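PDB 5GKV: esterase A from Caulobacter crescentus, which probably hydrolyses ester substrates through a serine nucleophile, as a penicillin-binding protein homologue of the serine beta-lactamase family. Local coordinates for residues A[43-48]-A[376-381]; A[77-82]-A[254-259]; A[91-94]-A[98-101]; A[137-142]-A[151-156]. All blocks are in the same frame, centred on the assembly; numbering follows the deposited sequence. Where two conformers were deposited one is given.

Contact 1 of 4, residues A[43-48]-A[376-381]; sequences ARFAFA and VRLIEA
F45, on strand 42-49, lays one face of its phenyl ring against L378 of helix 373-384. The evidence for a CH-pi contact is close to textbook geometry: L378 CB lies 3.8 Å from the centroid of the F45 ring and 11° off its normal, so it stands over the middle of the face and not at the rim. The leucine also reaches the base of the side chain, with L378 CD1 at 3.8 Å from F45 CD1 and 3.9 Å from F45 CB. The two side chains slide past one another in opposite directions. I379 meets a different part of the same ring: its CG1 approaches F45 CE1 at 4.0 Å near the ring plane, at the edge, and the two side chains cross at roughly a right angle. Face and edge are thus each met by one of two successive helix residues.

What presents the ring is the extended F45 side chain, with CG anti to the backbone N (chi1 178°), which carries it off the strand toward the helix. The interface holds no hydrogen bond and is entirely buried. Further out, V27 and F31 of helix 25-35 also touch F45, while L378 reaches Y360 on the adjoining strand 356-362. Helices 25-35 and 373-384 thus pack on one face of the central antiparallel sheet, as in serine beta-lactamases; R44 and A46 point to the other, where helix 270-281 lies.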
loop_
_atom_site.group_PDB
_atom_site.type_symbol
_atom_site.label_atom_id
_atom_site.label_comp_id
_atom_site.label_asym_id
_atom_site.label_seq_id
_atom_site.Cartn_x
_atom_site.Cartn_y
_atom_site.Cartn_z
ATOM N N ALA A 43 -0.726 -15.163 -9.873
ATOM C CA ALA A 43 -0.859 -14.666 -8.509
ATOM C C ALA A 43 0.093 -15.405 -7.577
ATOM O O ALA A 43 0.517 -16.538 -7.842
ATOM C CB ALA A 43 -2.303 -14.807 -8.002
ATOM N N ARG A 44 0.390 -14.755 -6.463
ATOM C CA ARG A 44 1.169 -15.369 -5.399
ATOM C C ARG A 44 0.568 -14.942 -4.067
ATOM O O ARG A 44 0.188 -13.773 -3.887
ATOM C CB ARG A 44 2.650 -14.964 -5.499
ATOM C CG ARG A 44 3.596 -15.772 -4.608
ATOM C CD ARG A 44 5.038 -15.371 -4.878
ATOM N NE ARG A 44 6.020 -16.223 -4.205
ATOM C CZ ARG A 44 7.335 -16.042 -4.341
ATOM N NH1 ARG A 44 7.791 -15.039 -5.095
ATOM N NH2 ARG A 44 8.182 -16.832 -3.720
ATOM N N PHE A 45 0.439 -15.898 -3.151
ATOM C CA PHE A 45 -0.117 -15.622 -1.831
ATOM C C PHE A 45 0.856 -16.156 -0.801
ATOM O O PHE A 45 1.253 -17.322 -0.869
ATOM C CB PHE A 45 -1.486 -16.268 -1.607
ATOM C CG PHE A 45 -2.050 -16.024 -0.221
ATOM C CD1 PHE A 45 -2.560 -14.777 0.127
ATOM C CD2 PHE A 45 -2.086 -17.046 0.729
ATOM C CE1 PHE A 45 -3.080 -14.539 1.411
ATOM C CE2 PHE A 45 -2.610 -16.824 2.010
ATOM C CZ PHE A 45 -3.111 -15.571 2.351
ATOM N N ALA A 46 1.206 -15.316 0.161
ATOM C CA ALA A 46 2.145 -15.687 1.205
ATOM C C ALA A 46 1.530 -15.381 2.559
ATOM O O ALA A 46 0.892 -14.338 2.735
ATOM C CB ALA A 46 3.487 -14.949 1.042
ATOM N N PHE A 47 1.753 -16.284 3.516
ATOM C CA PHE A 47 1.227 -16.149 4.866
ATOM C C PHE A 47 2.358 -16.443 5.834
ATOM O O PHE A 47 3.127 -17.386 5.625
ATOM C CB PHE A 47 0.033 -17.103 5.084
ATOM C CG PHE A 47 -0.700 -16.876 6.367
ATOM C CD1 PHE A 47 -1.571 -15.801 6.499
ATOM C CD2 PHE A 47 -0.551 -17.754 7.431
ATOM C CE1 PHE A 47 -2.270 -15.600 7.682
ATOM C CE2 PHE A 47 -1.250 -17.557 8.621
ATOM C CZ PHE A 47 -2.100 -16.474 8.746
ATOM N N ALA A 48 2.481 -15.611 6.872
ATOM C CA ALA A 48 3.627 -15.664 7.766
ATOM C C ALA A 48 3.165 -15.702 9.216
ATOM O O ALA A 48 2.166 -15.082 9.587
ATOM C CB ALA A 48 4.569 -14.464 7.557
ATOM N N VAL A 376 -9.569 -11.967 0.088
ATOM C CA VAL A 376 -10.316 -12.177 1.328
ATOM C C VAL A 376 -10.498 -13.669 1.599
ATOM O O VAL A 376 -10.292 -14.137 2.729
ATOM C CB VAL A 376 -11.660 -11.432 1.272
ATOM C CG1 VAL A 376 -12.462 -11.686 2.536
ATOM C CG2 VAL A 376 -11.417 -9.921 1.082
ATOM N N ARG A 377 -10.871 -14.437 0.574
ATOM C CA ARG A 377 -11.066 -15.876 0.754
ATOM C C ARG A 377 -9.774 -16.555 1.193
ATOM O O ARG A 377 -9.798 -17.491 2.002
ATOM C CB ARG A 377 -11.560 -16.523 -0.541
ATOM C CG ARG A 377 -12.982 -16.175 -0.965
ATOM C CD ARG A 377 -13.426 -17.093 -2.139
ATOM N NE ARG A 377 -12.754 -16.762 -3.401
ATOM C CZ ARG A 377 -13.231 -15.889 -4.289
ATOM N NH1 ARG A 377 -14.396 -15.283 -4.062
ATOM N NH2 ARG A 377 -12.564 -15.638 -5.413
ATOM N N LEU A 378 -8.632 -16.119 0.645
ATOM C CA LEU A 378 -7.351 -16.721 1.016
ATOM C C LEU A 378 -7.008 -16.431 2.472
ATOM O O LEU A 378 -6.604 -17.332 3.222
ATOM C CB LEU A 378 -6.231 -16.209 0.093
ATOM C CG LEU A 378 -6.266 -16.753 -1.343
ATOM C CD1 LEU A 378 -5.326 -15.954 -2.265
ATOM C CD2 LEU A 378 -5.905 -18.265 -1.354
ATOM N N ILE A 379 -7.174 -15.175 2.891
ATOM C CA ILE A 379 -6.863 -14.795 4.267
ATOM C C ILE A 379 -7.798 -15.509 5.234
ATOM O O ILE A 379 -7.386 -15.957 6.309
ATOM C CB ILE A 379 -6.931 -13.262 4.415
ATOM C CG1 ILE A 379 -5.820 -12.605 3.569
ATOM C CG2 ILE A 379 -6.805 -12.838 5.881
ATOM C CD1 ILE A 379 -5.991 -11.094 3.386
ATOM N N GLU A 380 -9.071 -15.630 4.867
ATOM C CA GLU A 380 -10.011 -16.316 5.747
ATOM C C GLU A 380 -9.660 -17.796 5.870
ATOM O O GLU A 380 -9.711 -18.366 6.968
ATOM C CB GLU A 380 -11.442 -16.098 5.234
ATOM C CG GLU A 380 -11.857 -14.622 5.406
ATOM C CD GLU A 380 -13.285 -14.322 4.979
ATOM O OE1 GLU A 380 -13.846 -15.100 4.180
ATOM O OE2 GLU A 380 -13.850 -13.304 5.451
ATOM N N ALA A 381 -9.234 -18.422 4.774
ATOM C CA ALA A 381 -8.781 -19.807 4.855
ATOM C C ALA A 381 -7.540 -19.945 5.727
ATOM O O ALA A 381 -7.383 -20.940 6.456
ATOM C CB ALA A 381 -8.492 -20.356 3.454
#

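Contact 2 of 4, residues A[77-82]-A[254-259]; sequences ALFSTT and AEWRRV
W256 reaches from helix 253-258 to A77 and F79, and every cross-contact is made by the far rim of its six-membered ring. The apolar part is simple: A77 CB sits 4.0 Å from W256 CH2 and 4.1 Å from W256 CZ3, near the plane of the indole, so the methyl group abuts the ring edge. With chi1 at -176° the indole trails away from the backbone nitrogen of W256, which extends the side chain outward from the helix.

The aromatic part is less regular. F79 CE1 lies 4.1 Å from W256 CH2, the ring centroids are 5.8 Å apart and the planes meet at 37°, values that fit neither a stack nor an edge-to-face pair. By contrast, F79 does form an edge-to-face pair with W343.

F79 immediately precedes S80, which opens a Ser-x-x-Lys sequence, the signature of serine beta-lactamases and penicillin-binding proteins; S80 is therefore probably the nucleophile, and its side chain touches Y169. That adjacency puts the W256 contact beside the presumed active site.

No hydrogen bond crosses between the two segments; polar links run within 77-82 or to other parts of the fold. F79 O is gripped twice, by T82 N at 2.9 Å and by T82 OG1 at 2.7 Å, the hydroxyl lying in the carbonyl plane. The two bonds tie F79 to T82, where helix 82-95 begins, and probably steady the turn. On the other segment, W256 O accepts from N265 ND2, and R258 NH1 forms a salt bridge with D212.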
loop_
_atom_site.group_PDB
_atom_site.type_symbol
_atom_site.label_atom_id
_atom_site.label_comp_id
_atom_site.label_asym_id
_atom_site.label_seq_id
_atom_site.Cartn_x
_atom_site.Cartn_y
_atom_site.Cartn_z
ATOM N N ALA A 77 3.577 -4.660 -9.992
ATOM C CA ALA A 77 3.166 -3.365 -9.456
ATOM C C ALA A 77 2.147 -3.533 -8.328
ATOM O O ALA A 77 1.161 -4.249 -8.471
ATOM C CB ALA A 77 2.577 -2.505 -10.578
ATOM N N LEU A 78 2.373 -2.833 -7.211
ATOM C CA LEU A 78 1.549 -2.978 -6.016
ATOM C C LEU A 78 0.437 -1.941 -5.918
ATOM O O LEU A 78 -0.482 -2.118 -5.112
ATOM C CB LEU A 78 2.422 -2.872 -4.751
ATOM C CG LEU A 78 3.576 -3.867 -4.636
ATOM C CD1 LEU A 78 4.413 -3.583 -3.348
ATOM C CD2 LEU A 78 3.069 -5.334 -4.678
ATOM N N PHE A 79 0.508 -0.874 -6.708
ATOM C CA PHE A 79 -0.388 0.281 -6.622
ATOM C C PHE A 79 -0.490 0.687 -5.152
ATOM O O PHE A 79 0.551 0.760 -4.484
ATOM C CB PHE A 79 -1.701 -0.043 -7.332
ATOM C CG PHE A 79 -1.506 -0.277 -8.798
ATOM C CD1 PHE A 79 -1.303 0.800 -9.652
ATOM C CD2 PHE A 79 -1.438 -1.561 -9.311
ATOM C CE1 PHE A 79 -1.067 0.595 -11.003
ATOM C CE2 PHE A 79 -1.210 -1.772 -10.657
ATOM C CZ PHE A 79 -1.022 -0.698 -11.502
ATOM N N SER A 80 -1.688 0.925 -4.614
ATOM C CA SER A 80 -1.790 1.540 -3.296
ATOM C C SER A 80 -1.406 0.599 -2.165
ATOM O O SER A 80 -1.307 1.054 -1.027
ATOM C CB SER A 80 -3.201 2.101 -3.076
ATOM O OG SER A 80 -4.210 1.221 -3.545
ATOM N N THR A 81 -1.161 -0.690 -2.438
ATOM C CA THR A 81 -0.559 -1.498 -1.382
ATOM C C THR A 81 0.777 -0.892 -0.959
ATOM O O THR A 81 1.172 -0.986 0.210
ATOM C CB THR A 81 -0.408 -2.960 -1.838
ATOM O OG1 THR A 81 -1.711 -3.488 -2.094
ATOM C CG2 THR A 81 0.261 -3.813 -0.736
ATOM N N THR A 82 1.437 -0.171 -1.873
ATOM C CA THR A 82 2.657 0.568 -1.536
ATOM C C THR A 82 2.480 1.514 -0.344
ATOM O O THR A 82 3.434 1.757 0.398
ATOM C CB THR A 82 3.116 1.365 -2.766
ATOM O OG1 THR A 82 3.138 0.490 -3.908
ATOM C CG2 THR A 82 4.492 1.979 -2.549
ATOM N N ALA A 254 8.470 2.201 -18.537
ATOM C CA ALA A 254 9.792 2.149 -17.917
ATOM C C ALA A 254 10.026 3.333 -16.978
ATOM O O ALA A 254 10.555 3.159 -15.870
ATOM C CB ALA A 254 10.877 2.093 -18.998
ATOM N N GLU A 255 9.657 4.549 -17.395
ATOM C CA GLU A 255 9.853 5.677 -16.488
ATOM C C GLU A 255 8.918 5.582 -15.282
ATOM O O GLU A 255 9.315 5.914 -14.159
ATOM C CB GLU A 255 9.678 7.015 -17.214
ATOM C CG GLU A 255 10.524 8.143 -16.573
ATOM C CD GLU A 255 10.081 9.545 -16.973
ATOM O OE1 GLU A 255 10.454 10.519 -16.273
ATOM O OE2 GLU A 255 9.367 9.674 -17.992
ATOM N N TRP A 256 7.683 5.107 -15.487
ATOM C CA TRP A 256 6.774 4.939 -14.356
ATOM C C TRP A 256 7.330 3.946 -13.345
ATOM O O TRP A 256 7.141 4.124 -12.134
ATOM C CB TRP A 256 5.391 4.494 -14.842
ATOM C CG TRP A 256 4.372 4.401 -13.741
ATOM C CD1 TRP A 256 3.577 5.410 -13.264
ATOM C CD2 TRP A 256 4.042 3.233 -12.979
ATOM N NE1 TRP A 256 2.772 4.937 -12.252
ATOM C CE2 TRP A 256 3.036 3.605 -12.059
ATOM C CE3 TRP A 256 4.498 1.905 -12.987
ATOM C CZ2 TRP A 256 2.475 2.696 -11.157
ATOM C CZ3 TRP A 256 3.950 1.013 -12.091
ATOM C CH2 TRP A 256 2.947 1.410 -11.189
ATOM N N ARG A 257 8.044 2.918 -13.814
ATOM C CA ARG A 257 8.720 2.005 -12.897
ATOM C C ARG A 257 9.916 2.662 -12.220
ATOM O O ARG A 257 10.143 2.455 -11.023
ATOM C CB ARG A 257 9.160 0.754 -13.648
ATOM C CG ARG A 257 7.982 -0.040 -14.186
ATOM C CD ARG A 257 8.432 -1.223 -15.012
ATOM N NE ARG A 257 7.278 -1.846 -15.655
ATOM C CZ ARG A 257 7.353 -2.769 -16.610
ATOM N NH1 ARG A 257 8.533 -3.189 -17.049
ATOM N NH2 ARG A 257 6.243 -3.272 -17.130
ATOM N N ARG A 258 10.687 3.458 -12.973
ATOM C CA ARG A 258 11.974 3.959 -12.489
ATOM C C ARG A 258 11.810 4.985 -11.370
ATOM O O ARG A 258 12.599 4.999 -10.414
ATOM C CB ARG A 258 12.775 4.585 -13.643
ATOM C CG ARG A 258 13.500 3.605 -14.568
ATOM C CD ARG A 258 14.467 4.345 -15.527
ATOM N NE ARG A 258 13.768 5.021 -16.625
ATOM C CZ ARG A 258 13.484 4.458 -17.799
ATOM N NH1 ARG A 258 13.846 3.207 -18.044
ATOM N NH2 ARG A 258 12.834 5.148 -18.734
ATOM N N VAL A 259 10.824 5.877 -11.487
ATOM C CA VAL A 259 10.670 6.964 -10.520
ATOM C C VAL A 259 10.100 6.409 -9.220
ATOM O O VAL A 259 9.807 5.213 -9.114
ATOM C CB VAL A 259 9.781 8.095 -11.076
ATOM C CG1 VAL A 259 10.449 8.753 -12.278
ATOM C CG2 VAL A 259 8.380 7.565 -11.446
#

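Contact 3 of 4, residues A[91-94]-A[98-101]; sequences ARLV and RLAY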
loop_
_atom_site.group_PDB
_atom_site.type_symbol
_atom_site.label_atom_id
_atom_site.label_comp_id
_atom_site.label_asym_id
_atom_site.label_seq_id
_atom_site.Cartn_x
_atom_site.Cartn_y
_atom_site.Cartn_z
ATOM N N ALA A 91 6.499 5.809 10.157
ATOM C CA ALA A 91 6.407 5.308 11.528
ATOM C C ALA A 91 7.786 5.121 12.151
ATOM O O ALA A 91 7.974 5.364 13.354
ATOM C CB ALA A 91 5.648 3.979 11.559
ATOM N N ARG A 92 8.756 4.679 11.348
ATOM C CA ARG A 92 10.132 4.541 11.834
ATOM C C ARG A 92 10.744 5.892 12.213
ATOM O O ARG A 92 11.386 6.011 13.265
ATOM C CB ARG A 92 10.984 3.831 10.781
ATOM C CG ARG A 92 10.711 2.316 10.695
ATOM C CD ARG A 92 11.595 1.644 9.644
ATOM N NE ARG A 92 12.960 1.344 10.103
ATOM C CZ ARG A 92 14.072 1.767 9.507
ATOM N NH1 ARG A 92 14.007 2.526 8.425
ATOM N NH2 ARG A 92 15.259 1.439 9.995
ATOM N N LEU A 93 10.585 6.918 11.360
ATOM C CA LEU A 93 11.096 8.250 11.709
ATOM C C LEU A 93 10.514 8.748 13.019
ATOM O O LEU A 93 11.226 9.353 13.833
ATOM C CB LEU A 93 10.787 9.277 10.627
ATOM C CG LEU A 93 11.483 9.169 9.290
ATOM C CD1 LEU A 93 11.041 10.347 8.411
ATOM C CD2 LEU A 93 12.993 9.186 9.502
ATOM N N VAL A 94 9.208 8.557 13.218
ATOM C CA VAL A 94 8.587 9.004 14.461
ATOM C C VAL A 94 9.141 8.208 15.638
ATOM O O VAL A 94 9.539 8.775 16.669
ATOM C CB VAL A 94 7.053 8.899 14.364
ATOM C CG1 VAL A 94 6.411 9.213 15.699
ATOM C CG2 VAL A 94 6.539 9.869 13.308
ATOM N N ARG A 98 12.752 11.512 15.313
ATOM C CA ARG A 98 13.132 12.523 14.337
ATOM C C ARG A 98 11.936 13.320 13.824
ATOM O O ARG A 98 12.121 14.272 13.066
ATOM C CB ARG A 98 13.860 11.867 13.161
ATOM C CG ARG A 98 15.118 11.098 13.557
ATOM C CD ARG A 98 15.910 10.683 12.327
ATOM N NE ARG A 98 16.562 11.857 11.760
ATOM C CZ ARG A 98 17.248 11.864 10.617
ATOM N NH1 ARG A 98 17.382 10.747 9.892
ATOM N NH2 ARG A 98 17.806 12.997 10.192
ATOM N N LEU A 99 10.730 12.951 14.231
ATOM C CA LEU A 99 9.460 13.454 13.723
ATOM C C LEU A 99 8.421 13.033 14.739
ATOM O O LEU A 99 8.622 12.048 15.452
ATOM C CB LEU A 99 9.140 12.864 12.336
ATOM C CG LEU A 99 7.923 13.352 11.535
ATOM C CD1 LEU A 99 8.162 14.766 11.046
ATOM C CD2 LEU A 99 7.643 12.403 10.354
ATOM N N ALA A 100 7.335 13.792 14.831
ATOM C CA ALA A 100 6.245 13.453 15.734
ATOM C C ALA A 100 4.952 13.463 14.942
ATOM O O ALA A 100 4.794 14.274 14.026
ATOM C CB ALA A 100 6.152 14.422 16.921
ATOM N N TYR A 101 4.046 12.538 15.273
ATOM C CA TYR A 101 2.793 12.442 14.526
ATOM C C TYR A 101 1.949 13.699 14.678
ATOM O O TYR A 101 1.197 14.050 13.764
ATOM C CB TYR A 101 1.999 11.218 14.970
ATOM C CG TYR A 101 2.419 9.934 14.270
ATOM C CD1 TYR A 101 2.451 9.865 12.886
ATOM C CD2 TYR A 101 2.768 8.798 14.994
ATOM C CE1 TYR A 101 2.831 8.713 12.233
ATOM C CE2 TYR A 101 3.161 7.610 14.340
ATOM C CZ TYR A 101 3.178 7.587 12.961
ATOM O OH TYR A 101 3.547 6.463 12.280
#
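V94 and Y101 meet because their first torsions set branch and ring against each other. In V94, a chi1 of 174° points CG1 away from the residue's own nitrogen and leaves CG2 beside it; in Y101, chi1 of -84° swings the ring back toward helix 82-95. The result is a CH-pi contact, V94 CG2 lying 3.9 Å from the centroid of the Y101 ring and only 5° off its normal. The second branch works nearer the rim, with V94 CG1 at 3.7 Å from Y101 CD2. The phenol reaches one helical turn further back, where Y101 OH comes to 3.2 Å from A91 CA and touches the methyl group as well, a tight fit against the helix backbone.

V94 also packs on L99: its CG2 is 4.0 Å from L99 CD2, and V94 CA approaches L99 O at 3.2 Å in a CA-H...O contact.

The backbone link marks the end of the helix. R98 N donates to L93 O over 3.0 Å, a bond reaching back five residues. This 6→1 bond, accompanied by the apolar approach of L93 CB to L99 CB at 4.3 Å, is as in a Schellman motif, although this bond by itself does not establish the full motif. The bond lies where the chain reverses, and 98-101 then runs back beside the last turns of 82-95.

Around this return, L93 and L99 lean on helix 173-186, through F182 and I181 respectively. Y101 touches A299 and A300 of helix 294-301 and forms a cation-pi pair with R304.

Contact 4 of 4, residues A[137-142]-A[151-156]; sequences DETDPA and CAKLAA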
loop_
_atom_site.group_PDB
_atom_site.type_symbol
_atom_site.label_atom_id
_atom_site.label_comp_id
_atom_site.label_asym_id
_atom_site.label_seq_id
_atom_site.Cartn_x
_atom_site.Cartn_y
_atom_site.Cartn_z
ATOM N N ASP A 137 -8.092 21.598 -10.172
ATOM C CA ASP A 137 -7.879 22.555 -11.246
ATOM C C ASP A 137 -7.029 21.950 -12.359
ATOM O O ASP A 137 -6.252 21.015 -12.144
ATOM C CB ASP A 137 -7.191 23.802 -10.696
ATOM C CG ASP A 137 -5.819 23.484 -10.103
ATOM O OD1 ASP A 137 -5.741 22.600 -9.211
ATOM O OD2 ASP A 137 -4.819 24.094 -10.551
ATOM N N GLU A 138 -7.166 22.528 -13.554
ATOM C CA GLU A 138 -6.478 22.033 -14.743
ATOM C C GLU A 138 -4.996 21.797 -14.465
ATOM O O GLU A 138 -4.307 22.660 -13.923
ATOM C CB GLU A 138 -6.659 23.033 -15.893
ATOM C CG GLU A 138 -5.847 22.710 -17.139
ATOM C CD GLU A 138 -6.572 21.771 -18.093
ATOM O OE1 GLU A 138 -7.815 21.682 -17.991
ATOM O OE2 GLU A 138 -5.890 21.130 -18.923
ATOM N N THR A 139 -4.507 20.614 -14.822
ATOM C CA THR A 139 -3.149 20.236 -14.464
ATOM C C THR A 139 -2.558 19.374 -15.567
ATOM O O THR A 139 -3.248 18.518 -16.130
ATOM C CB THR A 139 -3.120 19.484 -13.117
ATOM O OG1 THR A 139 -3.725 20.294 -12.096
ATOM C CG2 THR A 139 -1.678 19.144 -12.707
ATOM N N ASP A 140 -1.291 19.624 -15.880
ATOM C CA ASP A 140 -0.554 18.790 -16.816
ATOM C C ASP A 140 -0.524 17.367 -16.274
ATOM O O ASP A 140 -0.092 17.164 -15.131
ATOM C CB ASP A 140 0.866 19.340 -16.992
ATOM C CG ASP A 140 1.726 18.508 -17.950
ATOM O OD1 ASP A 140 1.330 17.390 -18.351
ATOM O OD2 ASP A 140 2.832 18.979 -18.300
ATOM N N PRO A 141 -0.975 16.364 -17.038
ATOM C CA PRO A 141 -0.979 14.984 -16.519
ATOM C C PRO A 141 0.405 14.389 -16.302
ATOM O O PRO A 141 0.502 13.319 -15.681
ATOM C CB PRO A 141 -1.749 14.207 -17.597
ATOM C CG PRO A 141 -2.560 15.252 -18.317
ATOM C CD PRO A 141 -1.699 16.475 -18.318
ATOM N N ALA A 142 1.474 15.026 -16.781
ATOM C CA ALA A 142 2.826 14.538 -16.526
ATOM C C ALA A 142 3.461 15.171 -15.294
ATOM O O ALA A 142 4.638 14.902 -15.017
ATOM C CB ALA A 142 3.723 14.779 -17.746
ATOM N N CYS A 151 4.986 18.418 -5.481
ATOM C CA CYS A 151 4.988 18.877 -4.091
ATOM C C CYS A 151 4.703 20.370 -3.998
ATOM O O CYS A 151 4.025 20.825 -3.068
ATOM C CB CYS A 151 6.327 18.557 -3.414
ATOM S SG CYS A 151 6.675 16.777 -3.226
ATOM N N ALA A 152 5.234 21.154 -4.936
ATOM C CA ALA A 152 4.970 22.588 -4.909
ATOM C C ALA A 152 3.484 22.866 -5.094
ATOM O O ALA A 152 2.911 23.723 -4.406
ATOM C CB ALA A 152 5.795 23.295 -5.986
ATOM N N LYS A 153 2.833 22.123 -5.992
ATOM C CA LYS A 153 1.406 22.334 -6.221
ATOM C C LYS A 153 0.585 21.934 -4.998
ATOM O O LYS A 153 -0.378 22.623 -4.639
ATOM C CB LYS A 153 0.957 21.565 -7.463
ATOM C CG LYS A 153 -0.440 21.965 -7.955
ATOM C CD LYS A 153 -0.765 21.319 -9.282
ATOM C CE LYS A 153 -2.210 21.567 -9.677
ATOM N NZ LYS A 153 -2.530 23.006 -9.780
ATOM N N LEU A 154 0.961 20.835 -4.336
ATOM C CA LEU A 154 0.294 20.445 -3.096
ATOM C C LEU A 154 0.518 21.487 -2.005
ATOM O O LEU A 154 -0.418 21.870 -1.288
ATOM C CB LEU A 154 0.795 19.066 -2.640
ATOM C CG LEU A 154 0.328 17.850 -3.449
ATOM C CD1 LEU A 154 1.110 16.551 -3.106
ATOM C CD2 LEU A 154 -1.173 17.608 -3.248
ATOM N N ALA A 155 1.764 21.951 -1.853
ATOM C CA ALA A 155 2.058 22.937 -0.823
ATOM C C ALA A 155 1.215 24.192 -0.996
ATOM O O ALA A 155 0.824 24.822 -0.005
ATOM C CB ALA A 155 3.547 23.291 -0.837
ATOM N N ALA A 156 0.899 24.550 -2.237
ATOM C CA ALA A 156 0.131 25.757 -2.509
ATOM C C ALA A 156 -1.374 25.528 -2.492
ATOM O O ALA A 156 -2.131 26.502 -2.503
ATOM C CB ALA A 156 0.537 26.337 -3.862
#
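K153 NZ and D137 OD2 are 2.6 Å apart, a short hydrogen bond that forms part of a salt bridge between helix 147-156 and the loop preceding it. The ammonium group comes in on the syn lone pair of OD2, the side of the other carboxylate oxygen, yet the grip is uneven: D137 OD1 stays 3.3 Å from K153 NZ.

Aspartate and lysine come from opposite directions. The lysine runs extended through its first three torsions and then bends at the last (chi4 59°), which turns NZ toward the carboxylate. On the way, its chain passes T139, where K153 CE lies 3.1 Å from T139 OG1 and 3.9 Å from T139 CG2. The hydroxyl is not the partner of the ammonium group, since T139 OG1 is 3.8 Å from K153 NZ. It donates instead to D137 O at 2.6 Å, tilted 32° from the carbonyl plane, and so ties the two loop residues that flank the lysine tip to each other.

Outside the pair, F135 and I143 touch the K153 side chain and W245 touches T139, giving the charged link a partly apolar surround, while L154, next on the helix, packs on helix 173-186. Further along the loop, A142 N donates to D140 OD1 at 2.8 Å, which makes an Asx turn shortly before the helix starts. The whole is a salt-bridged return of loop 137-142 onto helix 147-156, in the helical part of the beta-lactamase-type fold.

Overall arrangement
Contact 2 is the one nearest the presumed active site, since 77-82 carries S80, the likely nucleophile. Its centre is about 22 Å from that of contact 1, 25 Å from contact 3 and 20 Å from contact 4, and none of the four touch; the closest pair, contacts 2 and 4, leaves about 7 Å between nearest atoms. Contact 1 brings together parts of the chain more than 300 residues apart, and the other three lie between them in sequence. Helix 82-95, which follows 77-82, leads to contact 3. Contact 4, in the helical region, lies across the chain's centre from contact 1 on the sheet, their centres about 38 Å apart.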